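PDB 4J32: putative cytoplasmic protein from Salmonella enterica subsp. enterica serovar Typhimurium, which is the type VI secretion effector Tae4, a papain-like NlpC/P60 cysteine peptidase that probably hydrolyses peptidoglycan and is held in complex with the immunity protein Tai4. Local coordinates for residues F26-H31 / M61-N66; N55-R60 / Y91-M96. One frame throughout, in Å; residues are numbered along the deposited sequence.

Both contacts use helix 57-67, interaction 2 at its N-terminal start and interaction 1 further along it, and their centres lie about 11 Å apart. Along the chain the segments alternate: 26-31, 55-60, 61-66, 91-96. Interaction 1 brings the end of helix 19-28 against the helix, and interaction 2 brings in the start of helix 93-103. Arg-60 ties them together: its NH2 lies 2.7 Å from His-31 O and its NE 2.9 Å from Val-29 O, both probable hydrogen bonds. Helix 57-67 is thus a shared buried core element of this papain-like domain, and interaction 2 extends outward to the immunity protein.

Interaction 1. Residues F26-H31 / M61-N66; sequences FRKVNH and MSYVLN
Val-29 lays its CG1 methyl over one face of the Tyr-63 ring, 3.6 Å from the ring centroid and only 11° off the normal, a CH-pi contact placed almost over the centre. The second methyl, CG2, comes down nearer the rim, 3.8 Å from Tyr-63 CD2, and so both branches of the valine bear on the tyrosine. Lys-28 adds its CB at the phenol end, 3.6 Å from Tyr-63 OH; from there its chain bends at chi2 and chi3 and leads the ammonium away to a bound 2-ethoxyethanol, probably from the crystallisation liquor. Tyr-63 reaches across because its CG stands anti to the backbone N (chi1 -177°), which swings the ring out from helix 57-67.

On the deeper side Phe-26 meets Val-64, with CB and CD1 each 3.8 Å from the CG2 methyl, which lies at the edge of the phenyl ring near its plane. Met-61, modelled in two conformers, adds at most a loose and doubtful touch at that edge. No hydrogen bond crosses between the segments, so apolar packing carries the contact.

Further out, Phe-26 rests on Thr-141 and Leu-142 of strand 138-143, and one conformer of Met-61 touches Val-140 there. In the turn after helix 19-28, Asn-30 centres an inverse gamma turn. The whole is a helix-to-helix contact of the papain-like fold: the end of helix 19-28 and helix 57-67 pack side by side, next to strand 138-143 at the edge of the four-stranded antiparallel sheet.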
ATOM      1  N   PHE A  26      -5.154  -8.087 -35.499  1.00 19.16           N
ATOM      2  CA  PHE A  26      -5.277  -7.172 -34.341  1.00 19.30           C
ATOM      3  C   PHE A  26      -6.664  -7.256 -33.700  1.00 20.13           C
ATOM      4  O   PHE A  26      -6.784  -7.303 -32.467  1.00 20.26           O
ATOM      5  CB  PHE A  26      -4.956  -5.728 -34.735  1.00 18.14           C
ATOM      6  CG  PHE A  26      -4.758  -4.807 -33.524  1.00 19.08           C
ATOM      7  CD1 PHE A  26      -3.481  -4.515 -33.058  1.00 19.83           C
ATOM      8  CD2 PHE A  26      -5.871  -4.305 -32.835  1.00 20.43           C
ATOM      9  CE1 PHE A  26      -3.292  -3.678 -31.933  1.00 18.66           C
ATOM     10  CE2 PHE A  26      -5.700  -3.472 -31.694  1.00 19.82           C
ATOM     11  CZ  PHE A  26      -4.414  -3.181 -31.253  1.00 19.33           C
ATOM     12  N   ARG A  27      -7.710  -7.269 -34.526  1.00 20.99           N
ATOM     13  CA  ARG A  27      -9.069  -7.371 -34.034  1.00 22.77           C
ATOM     14  C   ARG A  27      -9.290  -8.580 -33.122  1.00 23.25           C
ATOM     15  O   ARG A  27     -10.024  -8.478 -32.134  1.00 23.98           O
ATOM     16  CB  ARG A  27     -10.059  -7.393 -35.208  1.00 24.36           C
ATOM     17  CG  ARG A  27     -11.522  -7.361 -34.792  1.00 25.71           C
ATOM     18  CD  ARG A  27     -12.446  -7.416 -35.997  1.00 27.81           C
ATOM     19  NE  ARG A  27     -12.349  -6.224 -36.824  1.00 27.41           N
ATOM     20  CZ  ARG A  27     -11.910  -6.211 -38.081  1.00 27.05           C
ATOM     21  NH1 ARG A  27     -11.541  -7.347 -38.678  1.00 25.87           N
ATOM     22  NH2 ARG A  27     -11.896  -5.074 -38.752  1.00 25.62           N
ATOM     23  N   LYS A  28      -8.639  -9.707 -33.427  1.00 22.78           N
ATOM     24  CA  LYS A  28      -8.825 -10.937 -32.635  1.00 24.05           C
ATOM     25  C   LYS A  28      -8.408 -10.739 -31.180  1.00 23.14           C
ATOM     26  O   LYS A  28      -8.879 -11.451 -30.295  1.00 23.62           O
ATOM     27  CB  LYS A  28      -8.040 -12.119 -33.212  1.00 24.07           C
ATOM     28  CG  LYS A  28      -8.246 -12.398 -34.725  1.00 27.55           C
ATOM     29  CD  LYS A  28      -9.693 -12.380 -35.198  1.00 29.90           C
ATOM     30  CE  LYS A  28     -10.484 -13.594 -34.759  1.00 31.88           C
ATOM     31  NZ  LYS A  28     -11.839 -13.595 -35.436  1.00 32.28           N
ATOM     32  N   VAL A  29      -7.508  -9.790 -30.960  1.00 22.20           N
ATOM     33  CA  VAL A  29      -7.007  -9.509 -29.607  1.00 21.42           C
ATOM     34  C   VAL A  29      -7.326  -8.099 -29.109  1.00 21.33           C
ATOM     35  O   VAL A  29      -6.736  -7.650 -28.123  1.00 20.86           O
ATOM     36  CB  VAL A  29      -5.473  -9.826 -29.482  1.00 20.03           C
ATOM     37  CG1 VAL A  29      -5.227 -11.332 -29.610  1.00 20.85           C
ATOM     38  CG2 VAL A  29      -4.638  -9.036 -30.529  1.00 19.77           C
ATOM     39  N   ASN A  30      -8.244  -7.404 -29.788  1.00 22.20           N
ATOM     40  CA  ASN A  30      -8.655  -6.065 -29.385  1.00 22.54           C
ATOM     41  C   ASN A  30      -9.706  -6.135 -28.273  1.00 23.45           C
ATOM     42  O   ASN A  30     -10.846  -5.657 -28.395  1.00 25.16           O
ATOM     43  CB  ASN A  30      -9.108  -5.224 -30.600  1.00 23.30           C
ATOM     44  CG  ASN A  30      -9.270  -3.757 -30.253  1.00 26.36           C
ATOM     45  OD1 ASN A  30      -8.507  -3.212 -29.449  1.00 25.80           O
ATOM     46  ND2 ASN A  30     -10.296  -3.122 -30.819  1.00 27.68           N
ATOM     47  N   HIS A  31      -9.313  -6.782 -27.180  1.00 22.44           N
ATOM     48  CA  HIS A  31     -10.194  -7.002 -26.039  1.00 23.09           C
ATOM     49  C   HIS A  31      -9.448  -6.670 -24.760  1.00 22.46           C
ATOM     50  O   HIS A  31      -8.286  -6.255 -24.819  1.00 22.78           O
ATOM     51  CB  HIS A  31     -10.662  -8.461 -26.008  1.00 23.87           C
ATOM     52  CG  HIS A  31     -11.351  -8.870 -27.266  1.00 24.98           C
ATOM     53  ND1 HIS A  31     -12.638  -8.475 -27.559  1.00 26.74           N
ATOM     54  CD2 HIS A  31     -10.911  -9.568 -28.340  1.00 26.71           C
ATOM     55  CE1 HIS A  31     -12.981  -8.956 -28.743  1.00 30.50           C
ATOM     56  NE2 HIS A  31     -11.949  -9.616 -29.240  1.00 28.74           N
ATOM     57  N   MET A  61       0.471  -6.375 -30.500  1.00 18.14           N
ATOM     58  CA  MET A  61       1.398  -6.200 -31.621  0.50 18.38           C
ATOM     59  C   MET A  61       2.183  -7.490 -31.901  1.00 18.27           C
ATOM     60  O   MET A  61       2.409  -7.861 -33.057  1.00 17.99           O
ATOM     61  CB  MET A  61       2.319  -5.006 -31.364  0.50 18.48           C
ATOM     62  CG  MET A  61       1.638  -3.647 -31.601  0.50 19.56           C
ATOM     63  SD  MET A  61       0.903  -3.481 -33.245  0.50 22.51           S
ATOM     64  CE  MET A  61       2.356  -3.692 -34.294  0.50 20.52           C
ATOM     65  N   SER A  62       2.578  -8.191 -30.836  1.00 18.79           N
ATOM     66  CA  SER A  62       3.232  -9.491 -31.008  1.00 18.43           C
ATOM     67  C   SER A  62       2.314 -10.495 -31.724  1.00 19.28           C
ATOM     68  O   SER A  62       2.740 -11.227 -32.625  1.00 19.61           O
ATOM     69  CB  SER A  62       3.674 -10.055 -29.651  1.00 18.91           C
ATOM     70  OG  SER A  62       4.665  -9.223 -29.067  1.00 17.78           O
ATOM     71  N   TYR A  63       1.055 -10.532 -31.305  1.00 18.89           N
ATOM     72  CA  TYR A  63       0.069 -11.390 -31.958  1.00 19.78           C
ATOM     73  C   TYR A  63      -0.010 -11.078 -33.467  1.00 19.99           C
ATOM     74  O   TYR A  63       0.024 -11.993 -34.291  1.00 20.91           O
ATOM     75  CB  TYR A  63      -1.295 -11.229 -31.277  1.00 19.77           C
ATOM     76  CG  TYR A  63      -2.387 -12.125 -31.838  1.00 20.57           C
ATOM     77  CD1 TYR A  63      -2.632 -13.382 -31.278  1.00 24.04           C
ATOM     78  CD2 TYR A  63      -3.196 -11.695 -32.899  1.00 20.72           C
ATOM     79  CE1 TYR A  63      -3.649 -14.197 -31.774  1.00 25.60           C
ATOM     80  CE2 TYR A  63      -4.220 -12.509 -33.413  1.00 23.66           C
ATOM     81  CZ  TYR A  63      -4.434 -13.754 -32.849  1.00 25.06           C
ATOM     82  OH  TYR A  63      -5.443 -14.579 -33.312  1.00 26.47           O
ATOM     83  N   VAL A  64      -0.101  -9.796 -33.820  1.00 19.22           N
ATOM     84  CA  VAL A  64      -0.114  -9.369 -35.232  1.00 18.52           C
ATOM     85  C   VAL A  64       1.081  -9.940 -36.003  1.00 19.71           C
ATOM     86  O   VAL A  64       0.930 -10.533 -37.080  1.00 19.52           O
ATOM     87  CB  VAL A  64      -0.134  -7.811 -35.335  1.00 18.57           C
ATOM     88  CG1 VAL A  64       0.194  -7.324 -36.785  1.00 20.30           C
ATOM     89  CG2 VAL A  64      -1.475  -7.252 -34.826  1.00 17.11           C
ATOM     90  N   LEU A  65       2.275  -9.754 -35.460  1.00 19.55           N
ATOM     91  CA  LEU A  65       3.484 -10.236 -36.145  1.00 20.64           C
ATOM     92  C   LEU A  65       3.473 -11.769 -36.272  1.00 21.95           C
ATOM     93  O   LEU A  65       3.749 -12.333 -37.348  1.00 23.42           O
ATOM     94  CB  LEU A  65       4.734  -9.761 -35.399  1.00 19.97           C
ATOM     95  CG  LEU A  65       4.887  -8.223 -35.368  1.00 19.35           C
ATOM     96  CD1 LEU A  65       5.907  -7.835 -34.309  1.00 20.67           C
ATOM     97  CD2 LEU A  65       5.296  -7.695 -36.745  1.00 21.29           C
ATOM     98  N   ASN A  66       3.135 -12.440 -35.182  1.00 22.26           N
ATOM     99  CA  ASN A  66       3.078 -13.906 -35.194  1.00 23.29           C
ATOM    100  C   ASN A  66       2.044 -14.417 -36.165  1.00 24.82           C
ATOM    101  O   ASN A  66       2.282 -15.412 -36.845  1.00 26.87           O
ATOM    102  CB  ASN A  66       2.835 -14.472 -33.792  1.00 23.51           C
ATOM    103  CG  ASN A  66       4.041 -14.303 -32.896  1.00 22.98           C
ATOM    104  OD1 ASN A  66       5.173 -14.360 -33.363  1.00 23.86           O
ATOM    105  ND2 ASN A  66       3.807 -14.073 -31.611  1.00 22.18           N
TER

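Interaction 2. Residues N55-R60 / Y91-M96; sequences NACPIR and YRVNDM
With chi1 at 175°, Val-93 sets its CG2 methyl opposite its own carbonyl carbon and beside the backbone N, where it meets Asn-55 ND2 at 3.4 Å and Pro-58 CD at 3.9 Å. Asn-55 extends its CG away from the backbone N (chi1 -173°), which lays the amide across Val-93 at about a right angle; the same amide caps the helix, OD1 accepting from Cys-57 N at 3.0 Å, with the donor 46° out of the carbonyl plane.

Pro-58 is the centre of the contact. Its CG presses on the peptide after Tyr-91, 3.3 Å from Tyr-91 O, while its CB meets the CB of Met-96 at 4.0 Å. No direct hydrogen bond spans the segments, but one water donates to both Asn-55 O and Tyr-91 O, bridging the two backbones where they enter their helices.

At the N-terminus of helix 93-103, Glu-45 of the immunity protein chain accepts from Val-93 N and Asn-94 N, and Arg-92 binds Leu-44 O and Gln-49 O of that chain. The Tyr-91 ring stacks with Phe-53. On the inner side Ile-59 packs on Val-36 and Ile-40 of helix 33-40 and Met-96 on Ile-90 of strand 88-90, so the buried junction of helices 57-67 and 93-103 lies among that helix and that strand.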
ATOM      1  N   ASN A  55      -0.788  -4.312 -19.382  1.00 18.82           N
ATOM      2  CA  ASN A  55      -0.762  -3.506 -20.619  1.00 18.66           C
ATOM      3  C   ASN A  55      -0.700  -4.440 -21.833  1.00 18.67           C
ATOM      4  O   ASN A  55       0.346  -5.025 -22.118  1.00 18.52           O
ATOM      5  CB  ASN A  55       0.413  -2.521 -20.651  1.00 18.88           C
ATOM      6  CG  ASN A  55       0.336  -1.566 -21.858  1.00 20.09           C
ATOM      7  OD1 ASN A  55      -0.552  -1.707 -22.715  1.00 21.40           O
ATOM      8  ND2 ASN A  55       1.239  -0.590 -21.913  1.00 20.44           N
ATOM      9  N   ALA A  56      -1.834  -4.588 -22.511  1.00 18.87           N
ATOM     10  CA  ALA A  56      -1.918  -5.530 -23.650  1.00 19.92           C
ATOM     11  C   ALA A  56      -1.268  -5.020 -24.932  1.00 20.11           C
ATOM     12  O   ALA A  56      -1.045  -5.805 -25.871  1.00 19.89           O
ATOM     13  CB  ALA A  56      -3.375  -5.948 -23.892  1.00 20.57           C
ATOM     14  N   CYS A  57      -0.931  -3.729 -24.960  1.00 20.64           N
ATOM     15  CA  CYS A  57      -0.362  -3.083 -26.145  1.00 20.61           C
ATOM     16  C   CYS A  57       0.717  -3.944 -26.867  1.00 19.83           C
ATOM     17  O   CYS A  57       0.515  -4.321 -28.029  1.00 19.62           O
ATOM     18  CB  CYS A  57       0.124  -1.661 -25.823  1.00 21.16           C
ATOM     19  SG  CYS A  57       1.258  -1.015 -27.083  1.00 23.83           S
ATOM     20  N   PRO A  58       1.847  -4.281 -26.189  1.00 18.43           N
ATOM     21  CA  PRO A  58       2.868  -5.028 -26.927  1.00 18.20           C
ATOM     22  C   PRO A  58       2.491  -6.475 -27.239  1.00 18.15           C
ATOM     23  O   PRO A  58       3.001  -7.060 -28.207  1.00 17.12           O
ATOM     24  CB  PRO A  58       4.098  -4.966 -26.002  1.00 18.20           C
ATOM     25  CG  PRO A  58       3.532  -4.799 -24.629  1.00 18.32           C
ATOM     26  CD  PRO A  58       2.294  -3.937 -24.822  1.00 19.58           C
ATOM     27  N   ILE A  59       1.593  -7.034 -26.431  1.00 18.21           N
ATOM     28  CA  ILE A  59       1.142  -8.401 -26.646  1.00 18.87           C
ATOM     29  C   ILE A  59       0.259  -8.440 -27.893  1.00 19.15           C
ATOM     30  O   ILE A  59       0.352  -9.379 -28.696  1.00 19.06           O
ATOM     31  CB  ILE A  59       0.410  -8.945 -25.400  1.00 18.81           C
ATOM     32  CG1 ILE A  59       1.354  -8.886 -24.175  1.00 19.31           C
ATOM     33  CG2 ILE A  59      -0.096 -10.420 -25.653  1.00 18.72           C
ATOM     34  CD1 ILE A  59       0.700  -9.205 -22.792  1.00 20.54           C
ATOM     35  N   ARG A  60      -0.586  -7.420 -28.074  1.00 18.70           N
ATOM     36  CA  ARG A  60      -1.399  -7.396 -29.298  1.00 19.02           C
ATOM     37  C   ARG A  60      -0.528  -7.248 -30.554  1.00 19.11           C
ATOM     38  O   ARG A  60      -0.766  -7.921 -31.557  1.00 18.94           O
ATOM     39  CB  ARG A  60      -2.459  -6.299 -29.271  1.00 19.85           C
ATOM     40  CG  ARG A  60      -3.473  -6.358 -28.106  1.00 19.59           C
ATOM     41  CD  ARG A  60      -4.526  -5.260 -28.296  1.00 20.09           C
ATOM     42  NE  ARG A  60      -5.477  -5.230 -27.187  1.00 20.19           N
ATOM     43  CZ  ARG A  60      -5.521  -4.275 -26.266  1.00 22.11           C
ATOM     44  NH1 ARG A  60      -4.677  -3.231 -26.307  1.00 23.01           N
ATOM     45  NH2 ARG A  60      -6.406  -4.359 -25.287  1.00 22.80           N
ATOM     46  N   TYR A  91       6.339  -8.245 -24.043  1.00 18.28           N
ATOM     47  CA  TYR A  91       5.379  -7.719 -23.068  1.00 18.31           C
ATOM     48  C   TYR A  91       5.682  -6.306 -22.561  1.00 17.99           C
ATOM     49  O   TYR A  91       4.924  -5.753 -21.749  1.00 18.48           O
ATOM     50  CB  TYR A  91       5.153  -8.717 -21.920  1.00 18.65           C
ATOM     51  CG  TYR A  91       6.407  -9.132 -21.150  1.00 20.01           C
ATOM     52  CD1 TYR A  91       6.886  -8.354 -20.107  1.00 19.11           C
ATOM     53  CD2 TYR A  91       7.097 -10.310 -21.467  1.00 20.81           C
ATOM     54  CE1 TYR A  91       8.021  -8.731 -19.368  1.00 21.93           C
ATOM     55  CE2 TYR A  91       8.223 -10.705 -20.731  1.00 20.15           C
ATOM     56  CZ  TYR A  91       8.665  -9.919 -19.671  1.00 20.50           C
ATOM     57  OH  TYR A  91       9.783 -10.255 -18.944  1.00 22.90           O
ATOM     58  N   ARG A  92       6.788  -5.733 -23.030  1.00 17.42           N
ATOM     59  CA  ARG A  92       7.136  -4.338 -22.737  1.00 17.57           C
ATOM     60  C   ARG A  92       6.981  -3.461 -23.979  1.00 18.17           C
ATOM     61  O   ARG A  92       7.448  -3.809 -25.075  1.00 18.81           O
ATOM     62  CB  ARG A  92       8.566  -4.222 -22.198  1.00 18.21           C
ATOM     63  CG  ARG A  92       8.737  -4.898 -20.840  1.00 16.15           C
ATOM     64  CD  ARG A  92      10.188  -4.770 -20.312  1.00 19.13           C
ATOM     65  NE  ARG A  92      10.207  -5.122 -18.892  1.00 20.24           N
ATOM     66  CZ  ARG A  92      10.896  -6.125 -18.339  1.00 23.04           C
ATOM     67  NH1 ARG A  92      11.708  -6.886 -19.081  1.00 22.19           N
ATOM     68  NH2 ARG A  92      10.802  -6.345 -17.025  1.00 21.09           N
ATOM     69  N   VAL A  93       6.344  -2.311 -23.784  1.00 18.54           N
ATOM     70  CA  VAL A  93       6.179  -1.314 -24.837  1.00 18.92           C
ATOM     71  C   VAL A  93       7.524  -0.881 -25.408  1.00 19.94           C
ATOM     72  O   VAL A  93       7.706  -0.881 -26.628  1.00 19.86           O
ATOM     73  CB  VAL A  93       5.393  -0.082 -24.335  1.00 19.51           C
ATOM     74  CG1 VAL A  93       5.348   1.008 -25.456  1.00 19.77           C
ATOM     75  CG2 VAL A  93       3.958  -0.533 -23.961  1.00 19.31           C
ATOM     76  N   ASN A  94       8.479  -0.559 -24.538  1.00 20.64           N
ATOM     77  CA  ASN A  94       9.781  -0.083 -24.980  0.80 22.22           C
ATOM     78  C   ASN A  94      10.468  -1.145 -25.860  1.00 21.62           C
ATOM     79  O   ASN A  94      11.155  -0.819 -26.836  1.00 21.79           O
ATOM     80  CB  ASN A  94      10.657   0.304 -23.779  0.80 24.12           C
ATOM     81  CG  ASN A  94      10.429   1.752 -23.309  0.80 28.17           C
ATOM     82  OD1 ASN A  94       9.830   2.572 -24.026  0.80 31.76           O
ATOM     83  ND2 ASN A  94      10.954   2.088 -22.108  0.80 34.17           N
ATOM     84  N   ASP A  95      10.293  -2.414 -25.478  1.00 20.40           N
ATOM     85  CA  ASP A  95      10.886  -3.534 -26.220  1.00 20.70           C
ATOM     86  C   ASP A  95      10.230  -3.699 -27.580  1.00 19.76           C
ATOM     87  O   ASP A  95      10.918  -3.910 -28.576  1.00 20.56           O
ATOM     88  CB  ASP A  95      10.792  -4.860 -25.441  1.00 20.24           C
ATOM     89  CG  ASP A  95      11.867  -4.992 -24.377  1.00 21.31           C
ATOM     90  OD1 ASP A  95      12.795  -4.132 -24.312  1.00 21.83           O
ATOM     91  OD2 ASP A  95      11.795  -5.966 -23.601  1.00 22.54           O
ATOM     92  N   MET A  96       8.916  -3.550 -27.636  1.00 18.21           N
ATOM     93  CA  MET A  96       8.206  -3.691 -28.906  0.50 17.82           C
ATOM     94  C   MET A  96       8.632  -2.592 -29.857  1.00 18.53           C
ATOM     95  O   MET A  96       8.878  -2.847 -31.051  1.00 18.49           O
ATOM     96  CB  MET A  96       6.683  -3.668 -28.723  0.50 17.05           C
ATOM     97  CG  MET A  96       5.907  -3.668 -30.067  0.50 15.78           C
ATOM     98  SD  MET A  96       6.330  -5.005 -31.227  0.50 14.50           S
ATOM     99  CE  MET A  96       5.861  -6.490 -30.337  0.50 16.03           C
TER
HETATM  100  O   HOH W   1       2.370  -6.384 -20.850  1.00 20.75           O